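Local coordinates for protein LbaCas13a H328A (C2c2) (PDB 5WLH) that probably processes precursor CRISPR RNA and, guided by the bound crRNA, cleaves RNA targets as a CRISPR-Cas13a nuclease, at residues A[175-178]-A[179-183]; A[197-200]-A[201-205]. One frame throughout, in Å; residues are numbered along the deposited sequence.

Interaction 1: A[175-178]-A[179-183]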
loop_
_atom_site.group_PDB
_atom_site.type_symbol
_atom_site.label_atom_id
_atom_site.label_comp_id
_atom_site.label_asym_id
_atom_site.label_seq_id
_atom_site.Cartn_x
_atom_site.Cartn_y
_atom_site.Cartn_z
ATOM N N GLU A 175 -16.585 -44.697 -2.922
ATOM C CA GLU A 175 -16.131 -43.907 -1.784
ATOM C C GLU A 175 -15.249 -42.752 -2.243
ATOM O O GLU A 175 -15.329 -41.645 -1.698
ATOM C CB GLU A 175 -15.381 -44.789 -0.785
ATOM C CG GLU A 175 -15.115 -44.108 0.543
ATOM C CD GLU A 175 -14.011 -44.762 1.346
ATOM O OE1 GLU A 175 -14.271 -45.800 1.986
ATOM O OE2 GLU A 175 -12.880 -44.231 1.348
ATOM N N ASP A 176 -14.402 -42.990 -3.250
ATOM C CA ASP A 176 -13.506 -41.939 -3.723
ATOM C C ASP A 176 -14.283 -40.793 -4.358
ATOM O O ASP A 176 -13.897 -39.626 -4.228
ATOM C CB ASP A 176 -12.490 -42.512 -4.712
ATOM C CG ASP A 176 -11.413 -41.506 -5.094
ATOM O OD1 ASP A 176 -10.679 -41.035 -4.196
ATOM O OD2 ASP A 176 -11.308 -41.179 -6.294
ATOM N N ILE A 177 -15.375 -41.105 -5.056
ATOM C CA ILE A 177 -16.261 -40.055 -5.545
ATOM C C ILE A 177 -16.821 -39.254 -4.377
ATOM O O ILE A 177 -16.876 -38.019 -4.418
ATOM C CB ILE A 177 -17.382 -40.664 -6.402
ATOM C CG1 ILE A 177 -16.821 -41.174 -7.734
ATOM C CG2 ILE A 177 -18.492 -39.651 -6.624
ATOM C CD1 ILE A 177 -17.705 -42.192 -8.411
ATOM N N ILE A 178 -17.234 -39.945 -3.313
ATOM C CA ILE A 178 -17.754 -39.262 -2.132
ATOM C C ILE A 178 -16.668 -38.396 -1.502
ATOM O O ILE A 178 -16.897 -37.228 -1.160
ATOM C CB ILE A 178 -18.322 -40.290 -1.136
ATOM C CG1 ILE A 178 -19.642 -40.853 -1.669
ATOM C CG2 ILE A 178 -18.496 -39.661 0.243
ATOM C CD1 ILE A 178 -20.112 -42.123 -0.986
ATOM N N ASP A 179 -15.463 -38.953 -1.355
ATOM C CA ASP A 179 -14.359 -38.188 -0.786
ATOM C C ASP A 179 -14.048 -36.957 -1.626
ATOM O O ASP A 179 -13.780 -35.880 -1.084
ATOM C CB ASP A 179 -13.121 -39.069 -0.653
ATOM C CG ASP A 179 -13.178 -39.966 0.562
ATOM O OD1 ASP A 179 -14.152 -39.847 1.331
ATOM O OD2 ASP A 179 -12.247 -40.777 0.755
ATOM N N ARG A 180 -14.080 -37.095 -2.953
ATOM C CA ARG A 180 -13.786 -35.958 -3.819
ATOM C C ARG A 180 -14.874 -34.899 -3.734
ATOM O O ARG A 180 -14.578 -33.699 -3.699
ATOM C CB ARG A 180 -13.611 -36.436 -5.261
ATOM C CG ARG A 180 -12.208 -36.932 -5.553
ATOM C CD ARG A 180 -12.155 -37.878 -6.746
ATOM N NE ARG A 180 -10.862 -38.550 -6.788
ATOM C CZ ARG A 180 -9.796 -38.066 -7.413
ATOM N NH1 ARG A 180 -9.881 -36.915 -8.067
ATOM N NH2 ARG A 180 -8.650 -38.731 -7.388
ATOM N N ILE A 181 -16.138 -35.328 -3.697
ATOM C CA ILE A 181 -17.260 -34.395 -3.660
ATOM C C ILE A 181 -17.257 -33.598 -2.364
ATOM O O ILE A 181 -17.549 -32.393 -2.353
ATOM C CB ILE A 181 -18.582 -35.159 -3.838
ATOM C CG1 ILE A 181 -18.778 -35.547 -5.300
ATOM C CG2 ILE A 181 -19.746 -34.331 -3.351
ATOM C CD1 ILE A 181 -20.124 -36.143 -5.581
ATOM N N ILE A 182 -16.955 -34.262 -1.248
ATOM C CA ILE A 182 -16.950 -33.582 0.042
ATOM C C ILE A 182 -15.864 -32.515 0.074
ATOM O O ILE A 182 -16.112 -31.361 0.431
ATOM C CB ILE A 182 -16.773 -34.606 1.177
ATOM C CG1 ILE A 182 -18.051 -35.426 1.337
ATOM C CG2 ILE A 182 -16.393 -33.909 2.468
ATOM C CD1 ILE A 182 -17.938 -36.527 2.384
ATOM N N ALA A 183 -14.642 -32.883 -0.313
ATOM C CA ALA A 183 -13.538 -31.939 -0.237
ATOM C C ALA A 183 -13.705 -30.791 -1.222
ATOM O O ALA A 183 -13.254 -29.673 -0.944
ATOM C CB ALA A 183 -12.216 -32.661 -0.487
#
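The first turns of the amphipathic helix 175-185 carry an i to i+4 salt bridge, D176 to R180, on the flank away from helix 193-206. R180 NE reaches D176 OD2 at 2.7 Å, the N-H bent to 145°. The oxygen is met from above the carboxylate plane, and carboxylate and guanidinium are turned 72° against each other, so a single N-H makes the bridge instead of a paired, flat one. D176 sends CG anti to its own N (chi1 -172°), which carries the carboxylate across the end of the extended arginine chain, OD2 against NE and CD. NH2 of R180 has a second carboxylate, D356. A lysine in place of R180 has one ammonium where the guanidinium serves both acids, and would probably leave D176 or D356 without its mate. Helical bonds run underneath, the shortest from D179 N to E175 O (2.7 Å). On the apolar side, the isoleucines lie in i to i+4 pairs, pointing the same way: I177 CG2 meets I181 CD1 at 4.0 Å, beside helix 83-96, and I178 CG2 meets I182 CD1 at 3.8 Å, beside helix 193-206. E175 OE2 and D179 OD2 come within 3.6 Å, like charges probably offset by K200.

Interaction 2: A[197-200]-A[201-205]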
loop_
_atom_site.group_PDB
_atom_site.type_symbol
_atom_site.label_atom_id
_atom_site.label_comp_id
_atom_site.label_asym_id
_atom_site.label_seq_id
_atom_site.Cartn_x
_atom_site.Cartn_y
_atom_site.Cartn_z
ATOM N N ARG A 197 -17.360 -36.053 8.672
ATOM C CA ARG A 197 -17.417 -37.491 8.911
ATOM C C ARG A 197 -18.858 -37.977 8.980
ATOM O O ARG A 197 -19.169 -39.068 8.491
ATOM C CB ARG A 197 -16.667 -37.845 10.190
ATOM C CG ARG A 197 -15.155 -37.723 10.047
ATOM C CD ARG A 197 -14.483 -37.712 11.412
ATOM N NE ARG A 197 -14.536 -39.024 12.054
ATOM C CZ ARG A 197 -14.288 -39.245 13.344
ATOM N NH1 ARG A 197 -13.964 -38.240 14.154
ATOM N NH2 ARG A 197 -14.364 -40.474 13.825
ATOM N N GLY A 198 -19.747 -37.188 9.587
ATOM C CA GLY A 198 -21.156 -37.547 9.588
ATOM C C GLY A 198 -21.726 -37.607 8.184
ATOM O O GLY A 198 -22.481 -38.525 7.837
ATOM N N LEU A 199 -21.348 -36.644 7.344
ATOM C CA LEU A 199 -21.844 -36.639 5.975
ATOM C C LEU A 199 -21.309 -37.829 5.194
ATOM O O LEU A 199 -22.057 -38.488 4.463
ATOM C CB LEU A 199 -21.445 -35.333 5.293
ATOM C CG LEU A 199 -21.785 -35.220 3.815
ATOM C CD1 LEU A 199 -23.264 -35.547 3.582
ATOM C CD2 LEU A 199 -21.463 -33.802 3.374
ATOM N N LYS A 200 -20.015 -38.115 5.332
ATOM C CA LYS A 200 -19.455 -39.267 4.640
ATOM C C LYS A 200 -20.170 -40.553 5.041
ATOM O O LYS A 200 -20.509 -41.377 4.186
ATOM C CB LYS A 200 -17.964 -39.386 4.925
ATOM C CG LYS A 200 -17.407 -40.708 4.416
ATOM C CD LYS A 200 -15.974 -40.603 3.989
ATOM C CE LYS A 200 -15.574 -41.855 3.219
ATOM N NZ LYS A 200 -14.115 -41.859 2.977
ATOM N N LYS A 201 -20.411 -40.731 6.337
ATOM C CA LYS A 201 -21.097 -41.926 6.820
ATOM C C LYS A 201 -22.494 -42.022 6.232
ATOM O O LYS A 201 -22.929 -43.096 5.796
ATOM C CB LYS A 201 -21.160 -41.890 8.346
ATOM C CG LYS A 201 -21.876 -43.049 9.021
ATOM C CD LYS A 201 -21.386 -43.163 10.479
ATOM C CE LYS A 201 -22.100 -44.278 11.247
ATOM N NZ LYS A 201 -21.737 -44.260 12.707
ATOM N N LEU A 202 -23.199 -40.892 6.195
ATOM C CA LEU A 202 -24.521 -40.841 5.589
ATOM C C LEU A 202 -24.469 -41.206 4.110
ATOM O O LEU A 202 -25.303 -41.981 3.627
ATOM C CB LEU A 202 -25.101 -39.443 5.777
ATOM C CG LEU A 202 -26.333 -39.063 4.969
ATOM C CD1 LEU A 202 -27.490 -39.836 5.476
ATOM C CD2 LEU A 202 -26.595 -37.568 5.116
ATOM N N LEU A 203 -23.496 -40.664 3.374
ATOM C CA LEU A 203 -23.422 -40.937 1.939
ATOM C C LEU A 203 -23.041 -42.385 1.665
ATOM O O LEU A 203 -23.514 -42.985 0.692
ATOM C CB LEU A 203 -22.421 -39.995 1.273
ATOM C CG LEU A 203 -22.921 -38.554 1.179
ATOM C CD1 LEU A 203 -21.777 -37.625 0.788
ATOM C CD2 LEU A 203 -24.060 -38.481 0.168
ATOM N N MET A 204 -22.162 -42.956 2.489
ATOM C CA MET A 204 -21.823 -44.366 2.307
ATOM C C MET A 204 -23.026 -45.258 2.584
ATOM O O MET A 204 -23.261 -46.237 1.858
ATOM C CB MET A 204 -20.635 -44.744 3.192
ATOM C CG MET A 204 -19.330 -44.030 2.804
ATOM S SD MET A 204 -18.556 -44.600 1.272
ATOM C CE MET A 204 -17.815 -46.149 1.816
ATOM N N ASN A 205 -23.802 -44.936 3.622
ATOM C CA ASN A 205 -25.039 -45.662 3.873
ATOM C C ASN A 205 -26.037 -45.449 2.739
ATOM O O ASN A 205 -26.731 -46.388 2.328
ATOM C CB ASN A 205 -25.650 -45.234 5.210
ATOM C CG ASN A 205 -24.761 -45.589 6.409
ATOM O OD1 ASN A 205 -23.846 -46.406 6.293
ATOM N ND2 ASN A 205 -25.025 -44.962 7.562
#
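K200 NZ is gripped by two carboxylates of the preceding helix, D179 and E175, while M204 N donates to K200 O at 2.8 Å, 161° at the hydrogen. CG of the lysine stands anti to the backbone N (chi1 170°), and the chain bends at chi2 (149°) on its way to the acids. M204 runs beside it, pointing the same way: K200 CG and M204 CG lie 4.2 Å apart, and M204 CG also rests 3.2 Å from K200 O. On another face of the helix L199 crosses L203, with L199 CD1 against L203 CD1 at 3.8 Å, and L199 CD1 also comes to 4.2 Å from L202 CD2. L203 N bonds back to L199 O at 2.8 Å, and L203 CG lies 3.4 Å from the same oxygen. L202 N bonds to G198 O at 3.0 Å. R197 and K201 stretch toward the following loop, where R197 pairs with D213 and K201 NZ bonds to the carbonyls of D213 and I216. Helix 193-206 thus packs among three others, with L202 and L203 against 158-166, L199 and L202 against 218-230, and K200, L203 and M204 against 175-185.

In the fold
Interactions 1 and 2 lie on consecutive helices, 175-185 and 193-206, their centres about 10 Å apart and both on the same side of the chain's centre. The join between the two helices is measured by K200 NZ, 2.6 Å from D179 OD1 and 3.1 Å from E175 OE2. Beside these charges M204 SD packs on I178 CD1 at 3.7 Å. Interaction 1 is only partly buried and adds an internal salt bridge on its exposed flank. Interaction 2 is more buried; no salt bridge joins its segments, whose side chains meet by apolar packing, and it lies nearer the bound RNA, about 8 Å at the nearest atom against about 13 Å.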